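Local coordinates for protein phosphatase Slingshot homolog 2 (Homo sapiens, PDB 2NT2), which dephosphorylates and so activates the actin-depolymerizing factor cofilin, this chain being its dual-specificity phosphatase catalytic domain, at residues S20-E23 with D24-R28; F73-K76 with A77-H80; R113-D116 with Y117-R121. The protein carries 1 engineered substitution. All blocks are in the same frame, centred on the assembly; numbering follows the deposited sequence.

Interaction 1 of 3, residues S20-E23 with D24-R28; sequences SNLE and DLQNR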
loop_
_atom_site.group_PDB
_atom_site.type_symbol
_atom_site.label_atom_id
_atom_site.label_comp_id
_atom_site.label_asym_id
_atom_site.label_seq_id
_atom_site.Cartn_x
_atom_site.Cartn_y
_atom_site.Cartn_z
ATOM N N SER A 20 11.675 -6.856 -5.734
ATOM C CA SER A 20 12.824 -7.243 -6.549
ATOM C C SER A 20 12.687 -8.643 -7.143
ATOM O O SER A 20 13.596 -9.112 -7.839
ATOM C CB SER A 20 14.140 -7.109 -5.794
ATOM O OG SER A 20 14.253 -7.841 -4.600
ATOM N N ASN A 21 11.577 -9.320 -6.880
ATOM C CA ASN A 21 11.376 -10.678 -7.398
ATOM C C ASN A 21 10.508 -10.667 -8.649
ATOM O O ASN A 21 9.314 -10.935 -8.573
ATOM C CB ASN A 21 10.764 -11.553 -6.311
ATOM C CG ASN A 21 10.605 -13.006 -6.691
ATOM O OD1 ASN A 21 10.445 -13.351 -7.858
ATOM N ND2 ASN A 21 10.618 -13.877 -5.689
ATOM N N LEU A 22 11.109 -10.353 -9.788
ATOM C CA LEU A 22 10.406 -10.069 -11.033
ATOM C C LEU A 22 9.445 -11.181 -11.439
ATOM O O LEU A 22 8.258 -10.946 -11.672
ATOM C CB LEU A 22 11.408 -9.804 -12.155
ATOM C CG LEU A 22 10.903 -9.726 -13.592
ATOM C CD1 LEU A 22 9.774 -8.723 -13.739
ATOM C CD2 LEU A 22 12.041 -9.360 -14.539
ATOM N N GLU A 23 9.977 -12.393 -11.537
ATOM C CA GLU A 23 9.198 -13.549 -11.958
ATOM C C GLU A 23 7.981 -13.729 -11.059
ATOM O O GLU A 23 6.894 -14.055 -11.530
ATOM C CB GLU A 23 10.073 -14.795 -11.928
ATOM C CG GLU A 23 10.238 -15.588 -13.193
ATOM C CD GLU A 23 10.164 -14.812 -14.487
ATOM O OE1 GLU A 23 9.030 -14.601 -14.990
ATOM O OE2 GLU A 23 11.216 -14.400 -15.021
ATOM N N ASP A 24 8.152 -13.522 -9.749
ATOM C CA ASP A 24 7.008 -13.682 -8.855
ATOM C C ASP A 24 5.888 -12.708 -9.232
ATOM O O ASP A 24 4.726 -13.085 -9.335
ATOM C CB ASP A 24 7.401 -13.458 -7.395
ATOM C CG ASP A 24 6.245 -13.783 -6.465
ATOM O OD1 ASP A 24 6.060 -14.977 -6.144
ATOM O OD2 ASP A 24 5.509 -12.863 -6.048
ATOM N N LEU A 25 6.279 -11.463 -9.437
ATOM C CA LEU A 25 5.424 -10.350 -9.794
ATOM C C LEU A 25 4.717 -10.588 -11.126
ATOM O O LEU A 25 3.501 -10.432 -11.241
ATOM C CB LEU A 25 6.253 -9.058 -9.886
ATOM C CG LEU A 25 6.743 -8.495 -8.549
ATOM C CD1 LEU A 25 7.420 -7.150 -8.727
ATOM C CD2 LEU A 25 5.581 -8.395 -7.571
ATOM N N GLN A 26 5.509 -10.965 -12.127
ATOM C CA GLN A 26 4.962 -11.223 -13.455
ATOM C C GLN A 26 3.911 -12.324 -13.397
ATOM O O GLN A 26 2.816 -12.191 -13.940
ATOM C CB GLN A 26 6.087 -11.589 -14.425
ATOM C CG GLN A 26 5.736 -11.350 -15.882
ATOM C CD GLN A 26 6.955 -11.266 -16.780
ATOM O OE1 GLN A 26 7.527 -12.289 -17.159
ATOM N NE2 GLN A 26 7.351 -10.049 -17.134
ATOM N N ASN A 27 4.239 -13.413 -12.709
ATOM C CA ASN A 27 3.352 -14.560 -12.586
ATOM C C ASN A 27 2.051 -14.208 -11.873
ATOM O O ASN A 27 0.987 -14.744 -12.184
ATOM C CB ASN A 27 4.048 -15.705 -11.848
ATOM C CG ASN A 27 5.165 -16.323 -12.665
ATOM O OD1 ASN A 27 5.344 -16.014 -13.841
ATOM N ND2 ASN A 27 5.935 -17.197 -12.028
ATOM N N ARG A 28 2.134 -13.307 -10.896
ATOM C CA ARG A 28 0.941 -12.921 -10.153
ATOM C C ARG A 28 0.102 -11.920 -10.932
ATOM O O ARG A 28 -0.980 -11.539 -10.485
ATOM C CB ARG A 28 1.318 -12.347 -8.787
ATOM C CG ARG A 28 2.001 -13.356 -7.882
ATOM C CD ARG A 28 2.471 -12.700 -6.590
ATOM N NE ARG A 28 2.872 -13.671 -5.584
ATOM C CZ ARG A 28 2.025 -14.348 -4.820
ATOM N NH1 ARG A 28 0.718 -14.152 -4.955
ATOM N NH2 ARG A 28 2.472 -15.216 -3.923
#
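Asn21 and Asp24 meet at the start of the short helix 22-27, where a side chain takes over the work of a missing backbone acceptor. Among the hydrogen bonds, the one that defines the site runs from Asp24 N to Asn21 OD1 at 3.0 Å. It is bent, with an N-H...O angle of 149°, and the donor stands above the plane of the Asn21 amide. With CG anti to the backbone N (chi1 -176°), the amide is carried along the first turn, and Asn21 OD1 also lies 3.1 Å from Asp24 CB. This is a classic N-cap: Asn21 satisfies an N-H of the first turn, which precedes the regular pattern. That pattern then follows in three backbone bonds, Leu25 N to Asn21 O, Gln26 N to Leu22 O at 2.8 Å, and Asn27 N to Glu23 O.

The charge pairing is between Asp24 and Arg28. Arg28 NE reaches Asp24 OD2 at 2.8 Å, an i to i+4 salt bridge on the syn side of that oxygen; NE lies somewhat out of the carboxylate plane, while OD2 lies close to the guanidinium plane. Asp24 thus touches the cap with its CB and Arg28 with its carboxylate.

Nonpolar packing gives the helix its inner face. Leu25 is buried against Ile33 of strand 30-35, and Leu22 lies on Phe48. Glu23 and Gln26 run side by side and point the same way, their carboxylate and amide planes 66° apart; Gln26 also rests on Arg31.

Interaction 2 of 3, residues F73-K76 with A77-H80; sequences FISK and AKKH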
loop_
_atom_site.group_PDB
_atom_site.type_symbol
_atom_site.label_atom_id
_atom_site.label_comp_id
_atom_site.label_asym_id
_atom_site.label_seq_id
_atom_site.Cartn_x
_atom_site.Cartn_y
_atom_site.Cartn_z
ATOM N N PHE A 73 -3.503 5.977 -7.972
ATOM C CA PHE A 73 -2.679 4.993 -8.646
ATOM C C PHE A 73 -3.299 3.598 -8.595
ATOM O O PHE A 73 -3.417 2.938 -9.628
ATOM C CB PHE A 73 -1.277 4.973 -8.028
ATOM C CG PHE A 73 -0.279 4.163 -8.844
ATOM C CD1 PHE A 73 0.150 4.628 -10.076
ATOM C CD2 PHE A 73 0.213 2.960 -8.369
ATOM C CE1 PHE A 73 1.054 3.907 -10.828
ATOM C CE2 PHE A 73 1.119 2.232 -9.119
ATOM C CZ PHE A 73 1.542 2.707 -10.347
ATOM N N ILE A 74 -3.674 3.169 -7.395
ATOM C CA ILE A 74 -4.212 1.830 -7.190
ATOM C C ILE A 74 -5.523 1.659 -7.955
ATOM O O ILE A 74 -5.798 0.598 -8.505
ATOM C CB ILE A 74 -4.486 1.536 -5.701
ATOM C CG1 ILE A 74 -3.258 1.595 -4.790
ATOM C CG2 ILE A 74 -5.198 0.198 -5.547
ATOM C CD1 ILE A 74 -3.596 1.491 -3.318
ATOM N N SER A 75 -6.323 2.721 -7.952
ATOM C CA SER A 75 -7.554 2.787 -8.727
ATOM C C SER A 75 -7.227 2.659 -10.215
ATOM O O SER A 75 -7.949 2.030 -10.986
ATOM C CB SER A 75 -8.300 4.088 -8.431
ATOM O OG SER A 75 -8.749 4.731 -9.610
ATOM N N LYS A 76 -6.107 3.257 -10.600
ATOM C CA LYS A 76 -5.595 3.151 -11.960
ATOM C C LYS A 76 -5.311 1.703 -12.335
ATOM O O LYS A 76 -5.672 1.250 -13.421
ATOM C CB LYS A 76 -4.333 4.001 -12.100
ATOM C CG LYS A 76 -3.635 3.882 -13.444
ATOM C CD LYS A 76 -2.437 4.822 -13.505
ATOM C CE LYS A 76 -2.100 5.203 -14.941
ATOM N NZ LYS A 76 -1.008 6.215 -14.992
ATOM N N ALA A 77 -4.687 0.954 -11.430
ATOM C CA ALA A 77 -4.350 -0.437 -11.720
ATOM C C ALA A 77 -5.606 -1.226 -12.089
ATOM O O ALA A 77 -5.695 -1.796 -13.175
ATOM C CB ALA A 77 -3.630 -1.080 -10.552
ATOM N N LYS A 78 -6.573 -1.234 -11.186
ATOM C CA LYS A 78 -7.871 -1.856 -11.415
ATOM C C LYS A 78 -8.483 -1.410 -12.739
ATOM O O LYS A 78 -9.079 -2.204 -13.465
ATOM C CB LYS A 78 -8.822 -1.530 -10.262
ATOM C CG LYS A 78 -10.211 -1.054 -10.644
ATOM C CD LYS A 78 -10.848 -0.236 -9.528
ATOM C CE LYS A 78 -10.939 1.229 -9.927
ATOM N NZ LYS A 78 -11.852 1.991 -9.035
ATOM N N LYS A 79 -8.361 -0.121 -13.032
ATOM C CA LYS A 79 -8.997 0.461 -14.211
ATOM C C LYS A 79 -8.587 -0.307 -15.462
ATOM O O LYS A 79 -9.421 -0.712 -16.270
ATOM C CB LYS A 79 -8.620 1.938 -14.329
ATOM C CG LYS A 79 -9.337 2.689 -15.435
ATOM C CD LYS A 79 -9.062 4.181 -15.365
ATOM C CE LYS A 79 -9.307 4.839 -16.719
ATOM N NZ LYS A 79 -9.403 6.322 -16.601
ATOM N N HIS A 80 -7.281 -0.531 -15.589
ATOM C CA HIS A 80 -6.756 -1.232 -16.752
ATOM C C HIS A 80 -6.770 -2.741 -16.564
ATOM O O HIS A 80 -6.055 -3.451 -17.269
ATOM C CB HIS A 80 -5.340 -0.739 -17.068
ATOM C CG HIS A 80 -5.326 0.710 -17.460
ATOM N ND1 HIS A 80 -6.283 1.275 -18.272
ATOM C CD2 HIS A 80 -4.471 1.710 -17.151
ATOM C CE1 HIS A 80 -6.020 2.556 -18.447
ATOM N NE2 HIS A 80 -4.921 2.849 -17.776
#
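Ser75 and Lys78 lie one turn apart near the end of helix 67-79, and the lysine folds back over the serine. Its chain bends at chi3 (110°), which brings Lys78 CE to 3.3 Å from Ser75 O and 4.1 Å from Ser75 OG. The closest approach is thus made by CE, with NZ just beyond it, near Ser75 CB and OG at van der Waals range. The Lys78 ammonium group has a long, weak ion pair with Glu106.

Lys76 takes the other course. CG is anti to the backbone N (chi1 175°), and the chain runs nearly straight beyond it, carrying NZ out to a long, weak ion pair with Glu49. Between these two lysines the helix turns its inner side to the central sheet of the phosphatase domain, in the layered alpha/beta arrangement of the protein-tyrosine phosphatase family. Ala77 sits there, buried on Tyr32 and Cys84, with Ala77 CB 3.4 Å from Ile74 O. Phe73 and Ile74 continue the same face, the phenyl ring meeting the imidazole of His51 and the isoleucine lying on Leu34.

The helix runs through Lys79, and His80 is the first residue to leave helical angles. Lys79 N bonds to Ser75 O at 3.0 Å, and Lys79 CB packs 3.2 Å from Lys76 O. One residue on, His80 N bonds to Lys76 O at 3.2 Å.

Interaction 3 of 3, residues R113-D116 with Y117-R121; sequences RAYD and YVKER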
loop_
_atom_site.group_PDB
_atom_site.type_symbol
_atom_site.label_atom_id
_atom_site.label_comp_id
_atom_site.label_asym_id
_atom_site.label_seq_id
_atom_site.Cartn_x
_atom_site.Cartn_y
_atom_site.Cartn_z
ATOM N N ARG A 113 -12.382 -2.442 10.979
ATOM C CA ARG A 113 -12.828 -3.204 9.830
ATOM C C ARG A 113 -11.678 -3.520 8.869
ATOM O O ARG A 113 -11.352 -4.676 8.625
ATOM C CB ARG A 113 -13.858 -2.382 9.064
ATOM C CG ARG A 113 -15.153 -3.038 8.645
ATOM C CD ARG A 113 -16.326 -2.130 8.980
ATOM N NE ARG A 113 -17.065 -1.663 7.805
ATOM C CZ ARG A 113 -18.294 -1.179 7.867
ATOM N NH1 ARG A 113 -18.934 -1.100 9.029
ATOM N NH2 ARG A 113 -18.908 -0.773 6.764
ATOM N N ALA A 114 -11.094 -2.470 8.310
ATOM C CA ALA A 114 -10.039 -2.555 7.306
ATOM C C ALA A 114 -8.726 -3.009 7.925
ATOM O O ALA A 114 -8.049 -3.887 7.394
ATOM C CB ALA A 114 -9.855 -1.212 6.611
ATOM N N TYR A 115 -8.355 -2.425 9.068
ATOM C CA TYR A 115 -7.135 -2.880 9.740
ATOM C C TYR A 115 -7.226 -4.381 10.027
ATOM O O TYR A 115 -6.301 -5.123 9.712
ATOM C CB TYR A 115 -6.896 -2.102 11.030
ATOM C CG TYR A 115 -5.693 -2.541 11.828
ATOM C CD1 TYR A 115 -4.429 -2.032 11.553
ATOM C CD2 TYR A 115 -5.809 -3.463 12.861
ATOM C CE1 TYR A 115 -3.317 -2.425 12.278
ATOM C CE2 TYR A 115 -4.703 -3.866 13.594
ATOM C CZ TYR A 115 -3.461 -3.343 13.298
ATOM O OH TYR A 115 -2.364 -3.742 14.026
ATOM N N ASP A 116 -8.345 -4.801 10.605
ATOM C CA ASP A 116 -8.641 -6.191 10.885
ATOM C C ASP A 116 -8.603 -7.057 9.627
ATOM O O ASP A 116 -8.121 -8.186 9.648
ATOM C CB ASP A 116 -10.036 -6.329 11.513
ATOM C CG ASP A 116 -10.044 -5.964 12.983
ATOM O OD1 ASP A 116 -8.980 -5.589 13.517
ATOM O OD2 ASP A 116 -11.123 -6.072 13.603
ATOM N N TYR A 117 -9.160 -6.521 8.545
ATOM C CA TYR A 117 -9.157 -7.240 7.275
ATOM C C TYR A 117 -7.718 -7.475 6.820
ATOM O O TYR A 117 -7.324 -8.584 6.472
ATOM C CB TYR A 117 -9.936 -6.462 6.220
ATOM C CG TYR A 117 -9.987 -7.132 4.867
ATOM C CD1 TYR A 117 -10.922 -8.127 4.599
ATOM C CD2 TYR A 117 -9.100 -6.774 3.859
ATOM C CE1 TYR A 117 -10.963 -8.736 3.360
ATOM C CE2 TYR A 117 -9.138 -7.383 2.615
ATOM C CZ TYR A 117 -10.076 -8.366 2.374
ATOM O OH TYR A 117 -10.132 -8.984 1.146
ATOM N N VAL A 118 -6.940 -6.396 6.851
ATOM C CA VAL A 118 -5.553 -6.436 6.409
ATOM C C VAL A 118 -4.678 -7.207 7.388
ATOM O O VAL A 118 -3.783 -7.943 6.967
ATOM C CB VAL A 118 -4.977 -5.020 6.219
ATOM C CG1 VAL A 118 -3.504 -5.103 5.843
ATOM C CG2 VAL A 118 -5.758 -4.248 5.162
ATOM N N LYS A 119 -4.936 -7.066 8.684
ATOM C CA LYS A 119 -4.097 -7.733 9.682
ATOM C C LYS A 119 -4.227 -9.249 9.583
ATOM O O LYS A 119 -3.248 -9.974 9.758
ATOM C CB LYS A 119 -4.448 -7.267 11.092
ATOM C CG LYS A 119 -3.770 -8.059 12.198
ATOM C CD LYS A 119 -2.305 -7.671 12.343
ATOM C CE LYS A 119 -1.757 -8.080 13.699
ATOM N NZ LYS A 119 -0.273 -7.973 13.776
ATOM N N GLU A 120 -5.433 -9.709 9.293
ATOM C CA GLU A 120 -5.742 -11.129 9.178
ATOM C C GLU A 120 -4.912 -11.812 8.103
ATOM O O GLU A 120 -4.382 -12.903 8.318
ATOM C CB GLU A 120 -7.229 -11.331 8.879
ATOM C CG GLU A 120 -7.912 -12.261 9.871
ATOM C CD GLU A 120 -9.098 -12.980 9.267
ATOM O OE1 GLU A 120 -8.887 -14.014 8.596
ATOM O OE2 GLU A 120 -10.244 -12.520 9.468
ATOM N N ARG A 121 -4.788 -11.194 6.933
ATOM C CA ARG A 121 -4.002 -11.772 5.849
ATOM C C ARG A 121 -2.517 -11.499 5.987
ATOM O O ARG A 121 -1.676 -12.363 5.736
ATOM C CB ARG A 121 -4.515 -11.223 4.506
ATOM C CG ARG A 121 -5.913 -11.718 4.206
ATOM C CD ARG A 121 -6.843 -10.643 3.664
ATOM N NE ARG A 121 -8.216 -10.891 4.112
ATOM C CZ ARG A 121 -9.136 -11.541 3.410
ATOM N NH1 ARG A 121 -8.827 -12.013 2.208
ATOM N NH2 ARG A 121 -10.349 -11.722 3.910
#
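Lys119 packs against Tyr115 one turn back along helix 111-121, and its path from CB to NZ illustrates how a long polar side chain can serve both a ring and a loop. Lys119 CB sits 3.2 Å from Tyr115 O, the carbonyl that also receives the hydrogen bond from Lys119 N, and lies over one face of the tyrosine ring, 4.2 Å from Tyr115 CE2. CG leaves anti to the backbone N (chi1 171°). The chain then bends at chi2 (76°) and runs on nearly straight through CD and CE. NZ ends beyond the helix, bonded to Thr123 O and more weakly to Thr125 O, in the segment that follows the helix. CB therefore rests on one face of a ring while the charged tip is held by backbone carbonyls.

The helix packs on helix 94-107 within the phosphatase domain. Tyr115 contacts Ile100 of that helix and Pro127. Ala114 and Val118, one turn apart, are buried on the same Ile100, and Val118 CG2 comes within 3.2 Å of Ala114 O. The backbone bond from Val118 N to Ala114 O is 2.8 Å long and nearly straight at 167°.

Around the helix, Tyr117 turns to strand 5-8 and places its hydroxyl in a hydrogen bond with Ile7 O; its ring also meets Trp109 edge-to-face. Tyr117 CB lies 3.3 Å from Arg113 O, while Arg121 NE stands 3.5 Å above one face of the Tyr117 ring, offset toward the rim. The same NE makes a weak bond to Tyr117 O, and Tyr117 CE1 in turn lies over one face of the guanidinium, again offset toward the rim. Glu120 N closes the turn on Asp116 O.

Overall arrangement
The three contacts follow one another along the chain within one phosphatase catalytic domain, each centred on one helix or its end. None touches another: the nearest atoms of any pair are about 10 to 11 Å apart. The centres of interactions 1 and 2 lie 18 Å apart, yet strand 30-35 relates them, since Leu25 and Gln26 lie on it from one helix and Ile74, Lys76 and Ala77 from the other. Interaction 3 sits beside helix 94-107 and strand 5-8, with its centre 24 Å from that of interaction 1. It comes within about 11 Å of the active site, measured from the side chain of Val118 to that of Ser88, an engineered replacement of the cysteine that forms the phosphocysteine intermediate.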